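Local coordinates for Ice-binding protein (Colwellia, PDB 3WP9), which binds to the surface of ice crystals, inhibits their growth and hinders the recrystallization of small ice grains into larger ones, at residues Leu17-Ile22 against Leu76-Met81; Thr29-Val34 against Thr213-Thr218; Leu107-Gly112 against Val126-Thr131. One frame throughout, in Å; residues are numbered along the deposited sequence.

Contact 1: Leu17-Ile22 against Leu76-Met81; sequences LSKSGI and LAVSDM
L17 and V78 cross at a slant, and the CD2 methyl of L17 is pushed against the turn of the helix at A77 and V78. CD2 of L17 lies 3.7 Å from CB of A77 and 3.6 Å from the carbonyl O of A77, which already accepts the backbone N-H of M81. In L17, CG is anti to the backbone N (chi1 -178°) and beside the carbonyl carbon, which turns the methyls to the helix. V78 forks between two partners. CG2 of V78 lies 4.0 Å from CD2 of L17. CG1 of V78 lies 3.9 Å from CD of K19. K19 bends at chi3 (57°) and lays its aliphatic part across V78. The bent chain of M81 brings its CE to within 4.0 Å of CG of K19. L17 and M81 also both touch L202 of strand 200-203. Shortening L17 to an alanine would remove both methyls and would probably open a gap beside A77 and M81, leaving CG2 of V78 without this neighbour. On the strand side, S18 OG closes the turn with a bond to G21 O and also bonds T36 OG1. This is helix 71-89 packed alongside a right-handed beta-helix, as in the ice-binding protein family.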
loop_
_atom_site.group_PDB
_atom_site.type_symbol
_atom_site.label_atom_id
_atom_site.label_comp_id
_atom_site.label_asym_id
_atom_site.label_seq_id
_atom_site.Cartn_x
_atom_site.Cartn_y
_atom_site.Cartn_z
ATOM N N LEU A 17 -6.638 -1.194 -4.485
ATOM C CA LEU A 17 -7.600 -2.288 -4.587
ATOM C C LEU A 17 -8.130 -2.386 -3.183
ATOM O O LEU A 17 -7.392 -2.429 -2.249
ATOM C CB LEU A 17 -6.917 -3.634 -4.981
ATOM C CG LEU A 17 -7.958 -4.792 -5.130
ATOM C CD1 LEU A 17 -8.952 -4.527 -6.254
ATOM C CD2 LEU A 17 -7.179 -6.079 -5.321
ATOM N N SER A 18 -9.449 -2.418 -3.045
ATOM C CA SER A 18 -10.076 -2.668 -1.737
ATOM C C SER A 18 -11.295 -3.582 -1.870
ATOM O O SER A 18 -11.798 -3.812 -3.018
ATOM C CB SER A 18 -10.538 -1.329 -1.114
ATOM O OG SER A 18 -11.663 -0.851 -1.823
ATOM N N LYS A 19 -11.842 -3.944 -0.724
ATOM C CA LYS A 19 -13.053 -4.808 -0.745
ATOM C C LYS A 19 -14.320 -4.071 -0.463
ATOM O O LYS A 19 -15.437 -4.544 -0.817
ATOM C CB LYS A 19 -12.902 -5.898 0.278
ATOM C CG LYS A 19 -11.748 -6.822 -0.132
ATOM C CD LYS A 19 -11.593 -8.068 0.685
ATOM C CE LYS A 19 -12.862 -8.904 0.676
ATOM N NZ LYS A 19 -12.528 -10.134 1.470
ATOM N N SER A 20 -14.201 -2.916 0.198
ATOM C CA SER A 20 -15.398 -2.281 0.675
ATOM C C SER A 20 -15.509 -0.789 0.350
ATOM O O SER A 20 -16.276 -0.085 1.022
ATOM C CB SER A 20 -15.630 -2.589 2.150
ATOM O OG SER A 20 -14.821 -1.744 2.886
ATOM N N GLY A 21 -14.812 -0.343 -0.694
ATOM C CA GLY A 21 -15.004 0.956 -1.212
ATOM C C GLY A 21 -13.720 1.757 -1.178
ATOM O O GLY A 21 -12.747 1.368 -0.470
ATOM N N ILE A 22 -13.749 2.834 -1.911
ATOM C CA ILE A 22 -12.628 3.794 -1.929
ATOM C C ILE A 22 -13.243 5.184 -1.780
ATOM O O ILE A 22 -14.127 5.579 -2.572
ATOM C CB ILE A 22 -11.819 3.737 -3.239
ATOM C CG1 ILE A 22 -11.195 2.359 -3.517
ATOM C CG2 ILE A 22 -10.804 4.842 -3.223
ATOM C CD1 ILE A 22 -10.478 2.348 -4.866
ATOM N N LEU A 76 -10.305 -12.188 -9.153
ATOM C CA LEU A 76 -8.942 -12.709 -9.179
ATOM C C LEU A 76 -8.013 -11.779 -8.390
ATOM O O LEU A 76 -7.316 -12.292 -7.517
ATOM C CB LEU A 76 -8.398 -12.892 -10.600
ATOM C CG LEU A 76 -9.135 -13.931 -11.454
ATOM C CD1 LEU A 76 -8.504 -13.941 -12.862
ATOM C CD2 LEU A 76 -9.083 -15.264 -10.756
ATOM N N ALA A 77 -7.994 -10.468 -8.706
ATOM C CA ALA A 77 -7.177 -9.489 -7.949
ATOM C C ALA A 77 -7.393 -9.550 -6.455
ATOM O O ALA A 77 -6.406 -9.584 -5.655
ATOM C CB ALA A 77 -7.432 -8.055 -8.407
ATOM N N VAL A 78 -8.677 -9.530 -6.029
ATOM C CA VAL A 78 -8.934 -9.602 -4.577
ATOM C C VAL A 78 -8.429 -10.883 -3.942
ATOM O O VAL A 78 -7.876 -10.924 -2.813
ATOM C CB VAL A 78 -10.407 -9.302 -4.258
ATOM C CG1 VAL A 78 -10.742 -9.656 -2.781
ATOM C CG2 VAL A 78 -10.729 -7.840 -4.545
ATOM N N SER A 79 -8.636 -11.995 -4.659
ATOM C CA SER A 79 -8.041 -13.301 -4.228
ATOM C C SER A 79 -6.534 -13.255 -4.058
ATOM O O SER A 79 -6.012 -13.642 -3.013
ATOM C CB SER A 79 -8.318 -14.349 -5.329
ATOM O OG SER A 79 -9.602 -14.836 -5.065
ATOM N N ASP A 80 -5.826 -12.775 -5.091
ATOM C CA ASP A 80 -4.327 -12.654 -5.076
ATOM C C ASP A 80 -3.842 -11.685 -3.987
ATOM O O ASP A 80 -2.739 -11.844 -3.426
ATOM C CB ASP A 80 -3.809 -12.216 -6.437
ATOM C CG ASP A 80 -3.882 -13.357 -7.459
ATOM O OD1 ASP A 80 -4.002 -14.492 -6.969
ATOM O OD2 ASP A 80 -3.836 -13.066 -8.696
ATOM N N MET A 81 -4.684 -10.684 -3.681
ATOM C CA MET A 81 -4.328 -9.744 -2.596
ATOM C C MET A 81 -4.347 -10.519 -1.273
ATOM O O MET A 81 -3.434 -10.357 -0.431
ATOM C CB MET A 81 -5.287 -8.559 -2.543
ATOM C CG MET A 81 -5.235 -7.878 -1.146
ATOM S SD MET A 81 -6.226 -6.364 -1.033
ATOM C CE MET A 81 -7.928 -6.963 -1.261
#

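Contact 2: Thr29-Val34 against Thr213-Thr218; sequences TVTGNV and TINAPT
The flat carboxamide of N215 sits next to T31, and OD1 of N215 is the atom that comes closest, 3.8 Å from T31 OG1 and 4.0 Å from T31 CB. The two side chains pass at an angle. The ND2 end of the amide bonds N198 OD1 on the next strand, which helps to fix how the group is turned. The other flat groups here are peptide planes, and they join the strands. I214 straddles V30: N of I214 donates to T29 O (2.8 Å, 170° at the hydrogen), and O of I214 accepts from T31 N (2.9 Å). A216 N then donates to T31 O at 3.0 Å. CA of V30 also comes to 3.2 Å from I214 O, a CA-H...O contact. The register is parallel, T29 with T213, V30 with I214 and T31 with N215. T29, T31, T213 and N215 share one face of the sheet. V30 and I214 point to the other, into the core, where both touch T15. There V30 CG2 packs 4.2 Å from I214 CB. T213 also touches T196, part of a predicted ice-binding motif. Strands 29-31 and 213-215 run 5° apart, nearly parallel, as neighbouring coils of a right-handed beta-helix do. Here an early coil lies next to a late one, as in the discontinuous beta-helix of ice-binding proteins.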
loop_
_atom_site.group_PDB
_atom_site.type_symbol
_atom_site.label_atom_id
_atom_site.label_comp_id
_atom_site.label_asym_id
_atom_site.label_seq_id
_atom_site.Cartn_x
_atom_site.Cartn_y
_atom_site.Cartn_z
ATOM N N THR A 29 -4.780 12.466 -7.214
ATOM C CA THR A 29 -4.331 11.933 -8.491
ATOM C C THR A 29 -3.807 10.560 -8.264
ATOM O O THR A 29 -2.913 10.352 -7.394
ATOM C CB THR A 29 -3.165 12.766 -9.012
ATOM O OG1 THR A 29 -3.627 14.092 -9.258
ATOM C CG2 THR A 29 -2.699 12.218 -10.352
ATOM N N VAL A 30 -4.363 9.583 -8.952
ATOM C CA VAL A 30 -3.933 8.213 -8.818
ATOM C C VAL A 30 -3.379 7.811 -10.196
ATOM O O VAL A 30 -4.138 7.847 -11.147
ATOM C CB VAL A 30 -5.093 7.267 -8.418
ATOM C CG1 VAL A 30 -4.602 5.852 -8.286
ATOM C CG2 VAL A 30 -5.680 7.772 -7.093
ATOM N N THR A 31 -2.070 7.581 -10.274
ATOM C CA THR A 31 -1.508 7.086 -11.560
ATOM C C THR A 31 -1.395 5.569 -11.456
ATOM O O THR A 31 -0.477 5.088 -10.771
ATOM C CB THR A 31 -0.106 7.679 -11.771
ATOM O OG1 THR A 31 -0.179 9.120 -11.839
ATOM C CG2 THR A 31 0.481 7.167 -13.089
ATOM N N GLY A 32 -2.319 4.844 -12.093
ATOM C CA GLY A 32 -2.453 3.401 -12.032
ATOM C C GLY A 32 -3.946 3.061 -12.072
ATOM O O GLY A 32 -4.780 3.944 -12.263
ATOM N N ASN A 33 -4.266 1.788 -11.925
ATOM C CA ASN A 33 -5.593 1.242 -11.930
ATOM C C ASN A 33 -6.127 1.186 -10.507
ATOM O O ASN A 33 -5.390 0.964 -9.535
ATOM C CB ASN A 33 -5.548 -0.165 -12.511
ATOM C CG ASN A 33 -4.876 -0.174 -13.867
ATOM O OD1 ASN A 33 -5.223 0.616 -14.751
ATOM N ND2 ASN A 33 -3.863 -1.013 -14.010
ATOM N N VAL A 34 -7.435 1.373 -10.421
ATOM C CA VAL A 34 -8.109 1.186 -9.110
ATOM C C VAL A 34 -9.296 0.284 -9.320
ATOM O O VAL A 34 -9.931 0.243 -10.420
ATOM C CB VAL A 34 -8.620 2.536 -8.545
ATOM C CG1 VAL A 34 -7.438 3.543 -8.521
ATOM C CG2 VAL A 34 -9.760 3.044 -9.380
ATOM N N THR A 213 -1.479 12.146 -3.790
ATOM C CA THR A 213 -0.882 11.668 -5.057
ATOM C C THR A 213 -0.488 10.255 -4.746
ATOM O O THR A 213 0.345 9.993 -3.859
ATOM C CB THR A 213 0.367 12.456 -5.301
ATOM O OG1 THR A 213 0.031 13.851 -5.454
ATOM C CG2 THR A 213 1.059 11.941 -6.617
ATOM N N ILE A 214 -1.123 9.313 -5.437
ATOM C CA ILE A 214 -0.859 7.937 -5.246
ATOM C C ILE A 214 -0.296 7.382 -6.578
ATOM O O ILE A 214 -1.049 7.371 -7.586
ATOM C CB ILE A 214 -2.138 7.149 -4.853
ATOM C CG1 ILE A 214 -2.921 7.847 -3.668
ATOM C CG2 ILE A 214 -1.794 5.696 -4.545
ATOM C CD1 ILE A 214 -2.289 7.896 -2.301
ATOM N N ASN A 215 0.969 6.917 -6.525
ATOM C CA ASN A 215 1.635 6.440 -7.775
ATOM C C ASN A 215 1.969 4.961 -7.722
ATOM O O ASN A 215 2.562 4.508 -6.718
ATOM C CB ASN A 215 2.968 7.152 -7.924
ATOM C CG ASN A 215 2.862 8.664 -8.024
ATOM O OD1 ASN A 215 2.025 9.176 -8.740
ATOM N ND2 ASN A 215 3.734 9.366 -7.329
ATOM N N ALA A 216 1.652 4.212 -8.798
ATOM C CA ALA A 216 2.193 2.860 -8.855
ATOM C C ALA A 216 3.739 2.929 -8.733
ATOM O O ALA A 216 4.366 3.909 -9.174
ATOM C CB ALA A 216 1.787 2.155 -10.125
ATOM N N PRO A 217 4.367 1.938 -8.064
ATOM C CA PRO A 217 5.822 1.952 -7.830
ATOM C C PRO A 217 6.549 1.515 -9.109
ATOM O O PRO A 217 6.040 0.737 -9.894
ATOM C CB PRO A 217 6.016 0.927 -6.708
ATOM C CG PRO A 217 4.845 -0.019 -6.905
ATOM C CD PRO A 217 3.715 0.716 -7.535
ATOM N N THR A 218 7.708 2.063 -9.342
ATOM C CA THR A 218 8.254 1.758 -10.672
ATOM C C THR A 218 9.026 0.451 -10.640
ATOM O O THR A 218 9.457 -0.040 -9.558
ATOM C CB THR A 218 9.123 2.862 -11.236
ATOM O OG1 THR A 218 10.123 3.154 -10.265
ATOM C CG2 THR A 218 8.250 4.091 -11.609
#

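Contact 3: Leu107-Gly112 against Val126-Thr131; sequences LTLEPG and VTFNGT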
loop_
_atom_site.group_PDB
_atom_site.type_symbol
_atom_site.label_atom_id
_atom_site.label_comp_id
_atom_site.label_asym_id
_atom_site.label_seq_id
_atom_site.Cartn_x
_atom_site.Cartn_y
_atom_site.Cartn_z
ATOM N N LEU A 107 15.709 5.327 12.109
ATOM C CA LEU A 107 16.445 4.105 11.713
ATOM C C LEU A 107 16.649 3.951 10.216
ATOM O O LEU A 107 15.856 4.331 9.374
ATOM C CB LEU A 107 15.691 2.840 12.277
ATOM C CG LEU A 107 15.551 2.757 13.793
ATOM C CD1 LEU A 107 14.718 1.485 14.144
ATOM C CD2 LEU A 107 16.867 2.746 14.498
ATOM N N THR A 108 17.804 3.396 9.845
ATOM C CA THR A 108 18.043 2.893 8.516
ATOM C C THR A 108 17.914 1.357 8.677
ATOM O O THR A 108 18.555 0.773 9.579
ATOM C CB THR A 108 19.455 3.249 8.044
ATOM O OG1 THR A 108 19.492 4.691 7.906
ATOM C CG2 THR A 108 19.669 2.651 6.751
ATOM N N LEU A 109 17.050 0.791 7.864
ATOM C CA LEU A 109 16.672 -0.615 7.919
ATOM C C LEU A 109 17.337 -1.341 6.735
ATOM O O LEU A 109 17.091 -1.043 5.567
ATOM C CB LEU A 109 15.135 -0.750 7.793
ATOM C CG LEU A 109 14.337 -0.015 8.880
ATOM C CD1 LEU A 109 12.834 -0.348 8.754
ATOM C CD2 LEU A 109 14.798 -0.292 10.309
ATOM N N GLU A 110 18.168 -2.345 7.036
ATOM C CA GLU A 110 18.745 -3.175 5.977
ATOM C C GLU A 110 17.694 -4.233 5.536
ATOM O O GLU A 110 16.724 -4.453 6.298
ATOM C CB GLU A 110 20.012 -3.877 6.534
ATOM C CG GLU A 110 19.724 -4.571 7.887
ATOM C CD GLU A 110 20.801 -5.564 8.383
ATOM O OE1 GLU A 110 22.007 -5.366 8.096
ATOM O OE2 GLU A 110 20.435 -6.540 9.092
ATOM N N PRO A 111 17.845 -4.799 4.342
ATOM C CA PRO A 111 16.906 -5.799 3.766
ATOM C C PRO A 111 16.723 -6.930 4.770
ATOM O O PRO A 111 17.652 -7.270 5.526
ATOM C CB PRO A 111 17.590 -6.229 2.485
ATOM C CG PRO A 111 18.497 -5.048 2.147
ATOM C CD PRO A 111 19.026 -4.691 3.480
ATOM N N GLY A 112 15.536 -7.474 4.859
ATOM C CA GLY A 112 15.281 -8.461 5.903
ATOM C C GLY A 112 13.811 -8.587 6.189
ATOM O O GLY A 112 12.986 -7.822 5.633
ATOM N N VAL A 126 12.243 7.583 8.235
ATOM C CA VAL A 126 12.868 6.269 8.369
ATOM C C VAL A 126 13.435 5.925 7.003
ATOM O O VAL A 126 12.853 6.228 5.954
ATOM C CB VAL A 126 11.797 5.176 8.750
ATOM C CG1 VAL A 126 10.712 5.124 7.688
ATOM C CG2 VAL A 126 12.487 3.793 8.809
ATOM N N THR A 127 14.636 5.279 6.965
ATOM C CA THR A 127 15.274 4.957 5.730
ATOM C C THR A 127 15.419 3.459 5.549
ATOM O O THR A 127 15.650 2.727 6.533
ATOM C CB THR A 127 16.676 5.621 5.628
ATOM O OG1 THR A 127 16.539 7.029 5.834
ATOM C CG2 THR A 127 17.398 5.304 4.314
ATOM N N PHE A 128 15.237 3.116 4.334
ATOM C CA PHE A 128 15.435 1.747 3.775
ATOM C C PHE A 128 16.620 1.814 2.790
ATOM O O PHE A 128 16.495 2.406 1.719
ATOM C CB PHE A 128 14.184 1.263 3.012
ATOM C CG PHE A 128 12.993 0.924 3.925
ATOM C CD1 PHE A 128 12.696 -0.425 4.215
ATOM C CD2 PHE A 128 12.187 1.919 4.475
ATOM C CE1 PHE A 128 11.646 -0.783 5.076
ATOM C CE2 PHE A 128 11.117 1.589 5.350
ATOM C CZ PHE A 128 10.867 0.231 5.679
ATOM N N ASN A 129 17.719 1.103 3.157
ATOM C CA ASN A 129 18.930 1.100 2.371
ATOM C C ASN A 129 19.273 -0.319 1.861
ATOM O O ASN A 129 19.435 -1.242 2.685
ATOM C CB ASN A 129 20.088 1.614 3.198
ATOM C CG ASN A 129 21.359 1.718 2.361
ATOM O OD1 ASN A 129 21.464 2.574 1.507
ATOM N ND2 ASN A 129 22.298 0.802 2.581
ATOM N N GLY A 130 19.314 -0.435 0.559
ATOM C CA GLY A 130 19.819 -1.640 -0.106
ATOM C C GLY A 130 19.818 -1.444 -1.586
ATOM O O GLY A 130 19.648 -0.342 -2.076
ATOM N N THR A 131 20.073 -2.517 -2.344
ATOM C CA THR A 131 20.112 -2.442 -3.790
ATOM C C THR A 131 18.724 -2.635 -4.354
ATOM O O THR A 131 17.782 -2.992 -3.599
ATOM C CB THR A 131 21.045 -3.567 -4.358
ATOM O OG1 THR A 131 20.394 -4.843 -4.186
ATOM C CG2 THR A 131 22.370 -3.599 -3.596
#
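T108 and T127 pair in parallel as neighbouring strands of a right-handed beta-helix, and the bonds of T127 straddle T108. T127 N donates to L107 O at 2.9 Å. T127 O accepts from L109 N at 2.7 Å, with the donor tilted from the carbonyl plane. The same oxygen lies close to CA of T108, in a CA-H...O contact. Two residues on, N129 N donates to L109 O over a longer 3.3 Å, the donor tilted 35° from the carbonyl plane. L109 O has a second donor, the indole NE1 of W136, so two N-H groups grip it. On the far side of strand 126-129, the backbones of V126 and F128 bond T153 of strand 152-155. The side-chain OD1 of N129 is satisfied by T155 OG1. After the strand, T131 N bonds D134 OD2. On the inner face, L109 and F128 lie side by side and point the same way. CD1 of L109 comes to 3.7 Å from F128 CZ and makes an off-centre CH-pi contact. The F128 ring also meets W136 edge to face. G130 suits its place because a CB there would run into P111 CG; the P111 ring also brings CD of P111 to 3.6 Å from N129 O. On the outer face, T108 holds CG2 anti to its backbone N and OG1 anti to its carbonyl carbon (chi1 -67°). OG1 of T108 thus lies 3.7 Å from CB of T127, and CG2 of T108 3.7 Å from CB of N129.

Overall arrangement
All three contacts belong to one beta-helical domain. Contacts 1 and 2 are neighbours, their centres 16 Å apart, and they touch where I22 CD1 packs 4.1 Å from V34 CB. They share a sheet, through adjacent strands 14-18 and 33-36. Their segments alternate along the chain, so the N-terminal coil is held by helix 71-89 and by the late segment 213-218 alike. Contact 3 stands apart, with centres 29 Å from contact 1 and 23 Å from contact 2. It opens after contact 1 closes, and is nested inside the long loop that contact 2 closes. The chain thus builds the far coils before returning to its own start.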